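Ent-copalyl diphosphate synthase (Streptomyces platensis, PDB 5BP8) is a bacterial terpene-cyclase-type protein, mainly helical and related to the squalene-hopene cyclases. Local coordinates at residues P23-T34 / R248-I259; D33-W43 / S220-A230. All coordinates share one frame; numbering follows the deposited sequence.

Contact 1 of 2, residues P23-T34 / R248-I259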
loop_
_atom_site.group_PDB
_atom_site.type_symbol
_atom_site.label_atom_id
_atom_site.label_comp_id
_atom_site.label_asym_id
_atom_site.label_seq_id
_atom_site.Cartn_x
_atom_site.Cartn_y
_atom_site.Cartn_z
ATOM N N PRO A 23 1.805 -8.187 15.943
ATOM C CA PRO A 23 3.091 -7.554 15.686
ATOM C C PRO A 23 3.442 -7.450 14.193
ATOM O O PRO A 23 4.477 -6.857 13.834
ATOM C CB PRO A 23 4.073 -8.466 16.413
ATOM C CG PRO A 23 3.465 -9.817 16.296
ATOM C CD PRO A 23 1.968 -9.577 16.423
ATOM N N TRP A 24 2.612 -8.019 13.337
ATOM C CA TRP A 24 2.832 -7.913 11.887
ATOM C C TRP A 24 2.088 -6.725 11.268
ATOM O O TRP A 24 2.523 -6.169 10.275
ATOM C CB TRP A 24 2.328 -9.163 11.196
ATOM C CG TRP A 24 3.037 -10.454 11.550
ATOM C CD1 TRP A 24 2.877 -11.219 12.686
ATOM C CD2 TRP A 24 4.020 -11.116 10.758
ATOM N NE1 TRP A 24 3.691 -12.339 12.620
ATOM C CE2 TRP A 24 4.396 -12.300 11.438
ATOM C CE3 TRP A 24 4.586 -10.851 9.510
ATOM C CZ2 TRP A 24 5.325 -13.190 10.916
ATOM C CZ3 TRP A 24 5.485 -11.720 8.995
ATOM C CH2 TRP A 24 5.853 -12.895 9.682
ATOM N N GLY A 25 0.920 -6.403 11.805
ATOM C CA GLY A 25 -0.041 -5.580 11.102
ATOM C C GLY A 25 -0.771 -6.455 10.095
ATOM O O GLY A 25 -0.289 -7.545 9.746
ATOM N N LEU A 26 -1.938 -6.010 9.650
ATOM C CA LEU A 26 -2.764 -6.815 8.745
ATOM C C LEU A 26 -2.861 -6.186 7.361
ATOM O O LEU A 26 -3.396 -5.068 7.181
ATOM C CB LEU A 26 -4.162 -7.064 9.328
ATOM C CG LEU A 26 -5.158 -7.827 8.452
ATOM C CD1 LEU A 26 -4.623 -9.198 8.051
ATOM C CD2 LEU A 26 -6.500 -7.968 9.193
ATOM N N VAL A 27 -2.311 -6.905 6.386
ATOM C CA VAL A 27 -2.438 -6.577 4.966
ATOM C C VAL A 27 -3.046 -7.777 4.290
ATOM O O VAL A 27 -2.502 -8.892 4.419
ATOM C CB VAL A 27 -1.084 -6.196 4.297
ATOM C CG1 VAL A 27 -1.301 -5.928 2.795
ATOM C CG2 VAL A 27 -0.476 -4.954 4.941
ATOM N N ALA A 28 -4.150 -7.579 3.572
ATOM C CA ALA A 28 -4.835 -8.702 2.906
ATOM C C ALA A 28 -3.980 -9.220 1.760
ATOM O O ALA A 28 -3.205 -8.463 1.169
ATOM C CB ALA A 28 -6.186 -8.261 2.367
ATOM N N PRO A 29 -4.122 -10.510 1.428
ATOM C CA PRO A 29 -3.403 -10.984 0.241
ATOM C C PRO A 29 -3.819 -10.271 -1.016
ATOM O O PRO A 29 -4.917 -9.708 -1.098
ATOM C CB PRO A 29 -3.784 -12.478 0.142
ATOM C CG PRO A 29 -4.337 -12.852 1.487
ATOM C CD PRO A 29 -4.776 -11.591 2.182
ATOM N N SER A 30 -2.918 -10.254 -1.986
ATOM C CA SER A 30 -3.285 -9.862 -3.324
ATOM C C SER A 30 -2.621 -10.765 -4.338
ATOM O O SER A 30 -1.839 -11.668 -4.000
ATOM C CB SER A 30 -2.961 -8.379 -3.606
ATOM O OG SER A 30 -1.569 -8.146 -3.543
ATOM N N VAL A 31 -2.968 -10.536 -5.597
ATOM C CA VAL A 31 -2.520 -11.416 -6.670
ATOM C C VAL A 31 -1.012 -11.339 -6.891
ATOM O O VAL A 31 -0.363 -12.360 -7.077
ATOM C CB VAL A 31 -3.270 -11.054 -7.968
ATOM C CG1 VAL A 31 -2.646 -11.720 -9.181
ATOM C CG2 VAL A 31 -4.751 -11.418 -7.831
ATOM N N TYR A 32 -0.435 -10.142 -6.872
ATOM C CA TYR A 32 0.974 -10.021 -7.329
ATOM C C TYR A 32 1.946 -10.973 -6.619
ATOM O O TYR A 32 2.622 -11.778 -7.278
ATOM C CB TYR A 32 1.510 -8.567 -7.239
ATOM C CG TYR A 32 2.958 -8.525 -7.638
ATOM C CD1 TYR A 32 3.328 -8.418 -8.972
ATOM C CD2 TYR A 32 3.971 -8.683 -6.702
ATOM C CE1 TYR A 32 4.642 -8.446 -9.355
ATOM C CE2 TYR A 32 5.312 -8.721 -7.086
ATOM C CZ TYR A 32 5.641 -8.601 -8.426
ATOM O OH TYR A 32 6.968 -8.618 -8.854
ATOM N N ASP A 33 2.025 -10.914 -5.275
ATOM C CA ASP A 33 3.017 -11.733 -4.582
ATOM C C ASP A 33 2.569 -13.187 -4.531
ATOM O O ASP A 33 3.394 -14.088 -4.464
ATOM C CB ASP A 33 3.335 -11.269 -3.144
ATOM C CG ASP A 33 4.587 -10.396 -3.057
ATOM O OD1 ASP A 33 4.726 -9.441 -3.847
ATOM O OD2 ASP A 33 5.413 -10.612 -2.155
ATOM N N THR A 34 1.273 -13.432 -4.504
ATOM C CA THR A 34 0.802 -14.801 -4.508
ATOM C C THR A 34 1.325 -15.514 -5.762
ATOM O O THR A 34 1.842 -16.670 -5.689
ATOM C CB THR A 34 -0.749 -14.833 -4.429
ATOM O OG1 THR A 34 -1.182 -14.238 -3.201
ATOM C CG2 THR A 34 -1.249 -16.233 -4.502
ATOM N N ARG A 248 -0.802 -17.645 7.585
ATOM C CA ARG A 248 -1.733 -16.710 8.139
ATOM C C ARG A 248 -2.995 -16.623 7.286
ATOM O O ARG A 248 -4.093 -16.461 7.818
ATOM C CB ARG A 248 -1.084 -15.329 8.262
ATOM C CG ARG A 248 -1.984 -14.312 8.924
ATOM C CD ARG A 248 -1.238 -13.036 9.232
ATOM N NE ARG A 248 -2.071 -12.123 10.007
ATOM C CZ ARG A 248 -1.769 -10.848 10.219
ATOM N NH1 ARG A 248 -0.676 -10.304 9.677
ATOM N NH2 ARG A 248 -2.579 -10.104 10.953
ATOM N N PHE A 249 -2.847 -16.769 5.970
ATOM C CA PHE A 249 -3.976 -16.615 5.048
ATOM C C PHE A 249 -4.400 -17.875 4.336
ATOM O O PHE A 249 -5.257 -17.824 3.449
ATOM C CB PHE A 249 -3.633 -15.536 4.011
ATOM C CG PHE A 249 -3.280 -14.230 4.645
ATOM C CD1 PHE A 249 -4.277 -13.444 5.206
ATOM C CD2 PHE A 249 -1.951 -13.846 4.785
ATOM C CE1 PHE A 249 -3.972 -12.239 5.819
ATOM C CE2 PHE A 249 -1.635 -12.640 5.402
ATOM C CZ PHE A 249 -2.659 -11.845 5.925
ATOM N N GLY A 250 -3.809 -18.993 4.701
ATOM C CA GLY A 250 -4.077 -20.273 4.036
ATOM C C GLY A 250 -3.532 -20.402 2.619
ATOM O O GLY A 250 -4.133 -21.103 1.788
ATOM N N GLY A 251 -2.391 -19.763 2.346
ATOM C CA GLY A 251 -1.691 -19.908 1.052
ATOM C C GLY A 251 -1.338 -18.578 0.380
ATOM O O GLY A 251 -0.161 -18.289 0.152
ATOM N N PRO A 252 -2.358 -17.788 0.015
ATOM C CA PRO A 252 -2.113 -16.473 -0.591
ATOM C C PRO A 252 -1.398 -15.518 0.362
ATOM O O PRO A 252 -1.441 -15.716 1.598
ATOM C CB PRO A 252 -3.519 -15.970 -0.940
ATOM C CG PRO A 252 -4.404 -17.171 -0.913
ATOM C CD PRO A 252 -3.795 -18.112 0.074
ATOM N N VAL A 253 -0.729 -14.508 -0.199
ATOM C CA VAL A 253 0.122 -13.617 0.591
ATOM C C VAL A 253 -0.069 -12.164 0.134
ATOM O O VAL A 253 -0.400 -11.922 -1.037
ATOM C CB VAL A 253 1.594 -14.026 0.482
ATOM C CG1 VAL A 253 1.816 -15.416 1.097
ATOM C CG2 VAL A 253 2.060 -14.022 -0.964
ATOM N N PRO A 254 0.141 -11.214 1.053
ATOM C CA PRO A 254 0.207 -9.801 0.710
ATOM C C PRO A 254 1.568 -9.472 0.071
ATOM O O PRO A 254 2.506 -10.273 0.147
ATOM C CB PRO A 254 0.114 -9.130 2.060
ATOM C CG PRO A 254 0.841 -10.076 2.970
ATOM C CD PRO A 254 0.375 -11.423 2.496
ATOM N N SER A 255 1.693 -8.284 -0.500
ATOM C CA SER A 255 2.947 -7.845 -1.130
ATOM C C SER A 255 3.898 -7.124 -0.158
ATOM O O SER A 255 5.070 -6.890 -0.471
ATOM C CB SER A 255 2.640 -6.947 -2.332
ATOM O OG SER A 255 2.121 -5.679 -1.927
ATOM N N ILE A 256 3.366 -6.750 1.005
ATOM C CA ILE A 256 4.128 -6.066 2.034
ATOM C C ILE A 256 3.665 -6.564 3.389
ATOM O O ILE A 256 2.455 -6.566 3.678
ATOM C CB ILE A 256 4.031 -4.516 1.901
ATOM C CG1 ILE A 256 4.897 -3.831 2.958
ATOM C CG2 ILE A 256 2.600 -4.039 1.938
ATOM C CD1 ILE A 256 5.054 -2.336 2.731
ATOM N N THR A 257 4.615 -7.100 4.158
ATOM C CA THR A 257 4.356 -7.561 5.524
ATOM C C THR A 257 5.690 -7.791 6.211
ATOM O O THR A 257 6.605 -8.325 5.605
ATOM C CB THR A 257 3.471 -8.815 5.573
ATOM O OG1 THR A 257 3.123 -9.115 6.937
ATOM C CG2 THR A 257 4.152 -10.019 4.902
ATOM N N PRO A 258 5.837 -7.322 7.463
ATOM C CA PRO A 258 4.918 -6.547 8.276
ATOM C C PRO A 258 4.791 -5.096 7.819
ATOM O O PRO A 258 5.602 -4.607 6.999
ATOM C CB PRO A 258 5.565 -6.553 9.689
ATOM C CG PRO A 258 6.874 -7.208 9.557
ATOM C CD PRO A 258 7.135 -7.575 8.131
ATOM N N ILE A 259 3.794 -4.433 8.378
ATOM C CA ILE A 259 3.585 -2.988 8.251
ATOM C C ILE A 259 3.394 -2.341 9.644
ATOM O O ILE A 259 2.720 -1.324 9.796
ATOM C CB ILE A 259 2.366 -2.661 7.373
ATOM C CG1 ILE A 259 1.070 -3.291 7.911
ATOM C CG2 ILE A 259 2.620 -3.053 5.933
ATOM C CD1 ILE A 259 -0.156 -2.589 7.391
HETATM O O HOH W 1 1.376 -7.151 7.416
HETATM O O HOH W 2 -1.038 -7.139 -0.895
HETATM O O HOH W 3 0.440 -9.873 -3.182
HETATM O O HOH W 4 6.406 -7.698 -2.745
#
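R248 reaches G25 through a fully extended side chain (chi1 -176°, chi2 171°), which brings NH1 within 2.8 Å of G25 O; G25 O lies close to the guanidinium plane, while NH1 comes in tilted from the plane of the G25 carbonyl. L26 CD1 covers one guanidinium face, and the same methyl sits at the edge of the F249 ring. With chi1 at -57°, F249 offers a face to P29, whose CD stands 3.9 Å from the ring centroid in a CH-pi contact. V27 wedges CG1 against P254 CB (3.6 Å) and CG2 against I259 CD1. Backbone bonds hold both ends: I259 N donates to W24 O (2.9 Å), just past the cis peptide before P258, and S30 N donates to V253 O. T34 OG1 accepts from V253 N at 3.0 Å, nearly straight, and donates to S30 O, tying the first helical turn to the loop. R248 also bridges to D22. In this loop-to-loop packing 23-30 and 250-258 run in opposite directions, W24 beside P258 and P29 beside P254; the end of helix 237-249 packs on the first loop, the start of helix 31-40 on the second, and helix 504-518 covers L26 and A28.

Contact 2 of 2, residues D33-W43 / S220-A230; sequences DTARLVSLAPW and SPAATAAWLGA
D33 and A222 supply the direct hydrogen bond of this helix pair: A222 N donates to D33 OD2 at 2.8 Å (N-H...O 154°), approaching from above the carboxylate plane. The acceptor sits at the N-terminal end of helix 221-228, where a negative charge would probably be stabilised by the helix dipole. P221, which has no N-H to give, packs its CD against the same oxygen at 3.1 Å. S220 is the N-cap, its OG accepting from A223 N at 2.9 Å, and that hydroxyl donates to water 4, which in turn donates to D33 OD1. Both carboxylate oxygens are therefore tied to the first turn, one directly and one through water.

Apolar packing continues along the pair. A222 CB meets R36 CB at 3.5 Å, on the aliphatic root of an arginine whose chain bends at chi2 and chi3 so that its charged end leads away from helix 221-228, to a salt bridge with E80. One turn on, A225 CB is approached by L37 CD2 (3.8 Å), L40 CB and A41 CB. This alanine face is consistent with a close, near-parallel helix pair, the axes 9.0 Å apart and crossing at 16°.

A second water closes the far end: W43 NE1 donates to water 5 at 2.7 Å, which lies in the indole plane at its edge, near L40 O and G229 O. The W43 chi1 of 58° turns the indole back toward the C-terminal end of helix 221-228, where CZ2 lies near L228 CD1.

Helix 72-86 packs on A35, R36 and V38, and helix 47-57 on T34, L37 and V38, whereas helix 237-249 lies against P221, T224 and L228 of the partner helix.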
loop_
_atom_site.group_PDB
_atom_site.type_symbol
_atom_site.label_atom_id
_atom_site.label_comp_id
_atom_site.label_asym_id
_atom_site.label_seq_id
_atom_site.Cartn_x
_atom_site.Cartn_y
_atom_site.Cartn_z
ATOM N N ASP A 33 2.025 -10.914 -5.275
ATOM C CA ASP A 33 3.017 -11.733 -4.582
ATOM C C ASP A 33 2.569 -13.187 -4.531
ATOM O O ASP A 33 3.394 -14.088 -4.464
ATOM C CB ASP A 33 3.335 -11.269 -3.144
ATOM C CG ASP A 33 4.587 -10.396 -3.057
ATOM O OD1 ASP A 33 4.726 -9.441 -3.847
ATOM O OD2 ASP A 33 5.413 -10.612 -2.155
ATOM N N THR A 34 1.273 -13.432 -4.504
ATOM C CA THR A 34 0.802 -14.801 -4.508
ATOM C C THR A 34 1.325 -15.514 -5.762
ATOM O O THR A 34 1.842 -16.670 -5.689
ATOM C CB THR A 34 -0.749 -14.833 -4.429
ATOM O OG1 THR A 34 -1.182 -14.238 -3.201
ATOM C CG2 THR A 34 -1.249 -16.233 -4.502
ATOM N N ALA A 35 1.209 -14.835 -6.906
ATOM C CA ALA A 35 1.762 -15.345 -8.153
ATOM C C ALA A 35 3.304 -15.448 -8.114
ATOM O O ALA A 35 3.883 -16.453 -8.577
ATOM C CB ALA A 35 1.312 -14.490 -9.321
ATOM N N ARG A 36 3.971 -14.434 -7.559
ATOM C CA ARG A 36 5.420 -14.511 -7.423
ATOM C C ARG A 36 5.842 -15.778 -6.644
ATOM O O ARG A 36 6.831 -16.426 -7.033
ATOM C CB ARG A 36 6.033 -13.263 -6.792
ATOM C CG ARG A 36 6.009 -11.990 -7.655
ATOM C CD ARG A 36 6.734 -12.106 -9.003
ATOM N NE ARG A 36 5.872 -12.779 -9.964
ATOM C CZ ARG A 36 6.260 -13.701 -10.834
ATOM N NH1 ARG A 36 5.331 -14.312 -11.580
ATOM N NH2 ARG A 36 7.546 -13.999 -11.003
ATOM N N LEU A 37 5.126 -16.130 -5.568
ATOM C CA LEU A 37 5.487 -17.327 -4.824
ATOM C C LEU A 37 5.264 -18.595 -5.599
ATOM O O LEU A 37 6.043 -19.564 -5.459
ATOM C CB LEU A 37 4.802 -17.365 -3.452
ATOM C CG LEU A 37 5.232 -16.275 -2.457
ATOM C CD1 LEU A 37 4.639 -16.558 -1.086
ATOM C CD2 LEU A 37 6.738 -16.146 -2.378
ATOM N N VAL A 38 4.186 -18.638 -6.393
ATOM C CA VAL A 38 3.943 -19.765 -7.287
ATOM C C VAL A 38 5.121 -19.926 -8.239
ATOM O O VAL A 38 5.601 -21.052 -8.500
ATOM C CB VAL A 38 2.629 -19.592 -8.088
ATOM C CG1 VAL A 38 2.545 -20.597 -9.211
ATOM C CG2 VAL A 38 1.425 -19.737 -7.172
ATOM N N SER A 39 5.592 -18.816 -8.783
ATOM C CA SER A 39 6.678 -18.880 -9.763
ATOM C C SER A 39 8.032 -19.202 -9.122
ATOM O O SER A 39 8.806 -20.031 -9.642
ATOM C CB SER A 39 6.774 -17.555 -10.504
ATOM O OG SER A 39 7.623 -17.684 -11.629
ATOM N N LEU A 40 8.322 -18.553 -8.001
ATOM C CA LEU A 40 9.662 -18.595 -7.397
ATOM C C LEU A 40 9.842 -19.590 -6.270
ATOM O O LEU A 40 10.983 -19.963 -5.996
ATOM C CB LEU A 40 10.047 -17.214 -6.856
ATOM C CG LEU A 40 10.054 -16.092 -7.891
ATOM C CD1 LEU A 40 10.299 -14.753 -7.221
ATOM C CD2 LEU A 40 11.037 -16.327 -9.035
ATOM N N ALA A 41 8.755 -20.000 -5.611
ATOM C CA ALA A 41 8.844 -20.821 -4.404
ATOM C C ALA A 41 7.837 -21.976 -4.383
ATOM O O ALA A 41 7.002 -22.062 -3.502
ATOM C CB ALA A 41 8.721 -19.942 -3.162
ATOM N N PRO A 42 7.900 -22.858 -5.388
ATOM C CA PRO A 42 6.971 -23.989 -5.441
ATOM C C PRO A 42 7.206 -24.973 -4.277
ATOM O O PRO A 42 6.315 -25.758 -3.968
ATOM C CB PRO A 42 7.285 -24.640 -6.799
ATOM C CG PRO A 42 8.693 -24.238 -7.082
ATOM C CD PRO A 42 8.857 -22.882 -6.496
ATOM N N TRP A 43 8.364 -24.882 -3.632
ATOM C CA TRP A 43 8.706 -25.699 -2.425
ATOM C C TRP A 43 7.869 -25.341 -1.190
ATOM O O TRP A 43 7.703 -26.132 -0.266
ATOM C CB TRP A 43 10.217 -25.560 -2.095
ATOM C CG TRP A 43 10.636 -24.138 -1.844
ATOM C CD1 TRP A 43 11.199 -23.308 -2.740
ATOM C CD2 TRP A 43 10.491 -23.387 -0.630
ATOM N NE1 TRP A 43 11.405 -22.077 -2.181
ATOM C CE2 TRP A 43 10.955 -22.092 -0.890
ATOM C CE3 TRP A 43 9.983 -23.673 0.638
ATOM C CZ2 TRP A 43 10.980 -21.092 0.081
ATOM C CZ3 TRP A 43 9.985 -22.669 1.604
ATOM C CH2 TRP A 43 10.480 -21.395 1.318
ATOM N N SER A 220 9.011 -8.098 1.866
ATOM C CA SER A 220 8.345 -8.624 0.686
ATOM C C SER A 220 8.466 -10.129 0.645
ATOM O O SER A 220 9.591 -10.648 0.587
ATOM C CB SER A 220 9.031 -8.122 -0.581
ATOM O OG SER A 220 8.545 -8.828 -1.718
ATOM N N PRO A 221 7.342 -10.839 0.592
ATOM C CA PRO A 221 7.493 -12.290 0.389
ATOM C C PRO A 221 8.193 -12.634 -0.931
ATOM O O PRO A 221 9.050 -13.536 -0.970
ATOM C CB PRO A 221 6.042 -12.783 0.407
ATOM C CG PRO A 221 5.354 -11.811 1.264
ATOM C CD PRO A 221 5.946 -10.480 0.904
ATOM N N ALA A 222 7.836 -11.957 -2.022
ATOM C CA ALA A 222 8.469 -12.231 -3.317
ATOM C C ALA A 222 10.001 -11.987 -3.284
ATOM O O ALA A 222 10.767 -12.796 -3.784
ATOM C CB ALA A 222 7.835 -11.373 -4.420
ATOM N N ALA A 223 10.418 -10.853 -2.729
ATOM C CA ALA A 223 11.852 -10.516 -2.680
ATOM C C ALA A 223 12.593 -11.559 -1.843
ATOM O O ALA A 223 13.732 -11.935 -2.161
ATOM C CB ALA A 223 12.054 -9.119 -2.101
ATOM N N THR A 224 11.946 -12.013 -0.761
ATOM C CA THR A 224 12.522 -13.015 0.123
ATOM C C THR A 224 12.699 -14.330 -0.611
ATOM O O THR A 224 13.738 -15.000 -0.461
ATOM C CB THR A 224 11.686 -13.220 1.412
ATOM O OG1 THR A 224 11.461 -11.953 2.073
ATOM C CG2 THR A 224 12.391 -14.157 2.376
ATOM N N ALA A 225 11.715 -14.706 -1.420
ATOM C CA ALA A 225 11.818 -15.912 -2.230
ATOM C C ALA A 225 12.995 -15.809 -3.213
ATOM O O ALA A 225 13.702 -16.781 -3.442
ATOM C CB ALA A 225 10.512 -16.158 -2.980
ATOM N N ALA A 226 13.162 -14.647 -3.825
ATOM C CA ALA A 226 14.241 -14.442 -4.807
ATOM C C ALA A 226 15.601 -14.541 -4.113
ATOM O O ALA A 226 16.554 -15.151 -4.632
ATOM C CB ALA A 226 14.071 -13.084 -5.494
ATOM N N TRP A 227 15.683 -13.982 -2.923
ATOM C CA TRP A 227 16.926 -13.955 -2.149
ATOM C C TRP A 227 17.316 -15.370 -1.718
ATOM O O TRP A 227 18.479 -15.757 -1.847
ATOM C CB TRP A 227 16.761 -13.039 -0.928
ATOM C CG TRP A 227 18.036 -12.739 -0.171
ATOM C CD1 TRP A 227 18.833 -11.625 -0.292
ATOM C CD2 TRP A 227 18.647 -13.561 0.837
ATOM N NE1 TRP A 227 19.897 -11.712 0.580
ATOM C CE2 TRP A 227 19.831 -12.901 1.256
ATOM C CE3 TRP A 227 18.339 -14.815 1.384
ATOM C CZ2 TRP A 227 20.685 -13.431 2.241
ATOM C CZ3 TRP A 227 19.200 -15.357 2.370
ATOM C CH2 TRP A 227 20.361 -14.654 2.775
ATOM N N LEU A 228 16.346 -16.142 -1.250
ATOM C CA LEU A 228 16.590 -17.519 -0.793
ATOM C C LEU A 228 16.983 -18.469 -1.910
ATOM O O LEU A 228 17.664 -19.453 -1.663
ATOM C CB LEU A 228 15.313 -18.085 -0.153
ATOM C CG LEU A 228 14.972 -17.515 1.223
ATOM C CD1 LEU A 228 13.538 -17.837 1.619
ATOM C CD2 LEU A 228 15.931 -17.963 2.327
ATOM N N GLY A 229 16.505 -18.218 -3.114
ATOM C CA GLY A 229 16.823 -19.047 -4.240
ATOM C C GLY A 229 15.971 -20.306 -4.350
ATOM O O GLY A 229 15.002 -20.510 -3.602
ATOM N N ALA A 230 16.359 -21.150 -5.290
ATOM C CA ALA A 230 15.529 -22.245 -5.736
ATOM C C ALA A 230 15.459 -23.379 -4.723
ATOM O O ALA A 230 14.423 -24.051 -4.635
ATOM C CB ALA A 230 16.003 -22.749 -7.083
HETATM O O HOH W 4 6.406 -7.698 -2.745
HETATM O O HOH W 5 12.411 -19.732 -3.158
#

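Overall arrangement
Contacts 1 and 2 lie side by side, their centres 13 Å apart, and meet at helix 31-40, whose residues D33 and T34 belong to both. Contact 2 is nested within the chain loop that contact 1 closes, and helices 221-228 and 237-249 are consecutive, so the same part of the chain returns to helix 31-40 twice. The two also touch directly: V253 CG2 packs on L37 CD1 at 3.6 Å, and P254 O on P221 CG at 3.4 Å. Water 4 is common to both, donating to S255 O on one side and accepting from S220 OG on the other. Contact 1 is nearer the centre of the chain, at about 11 Å between centres, against about 19 Å for contact 2.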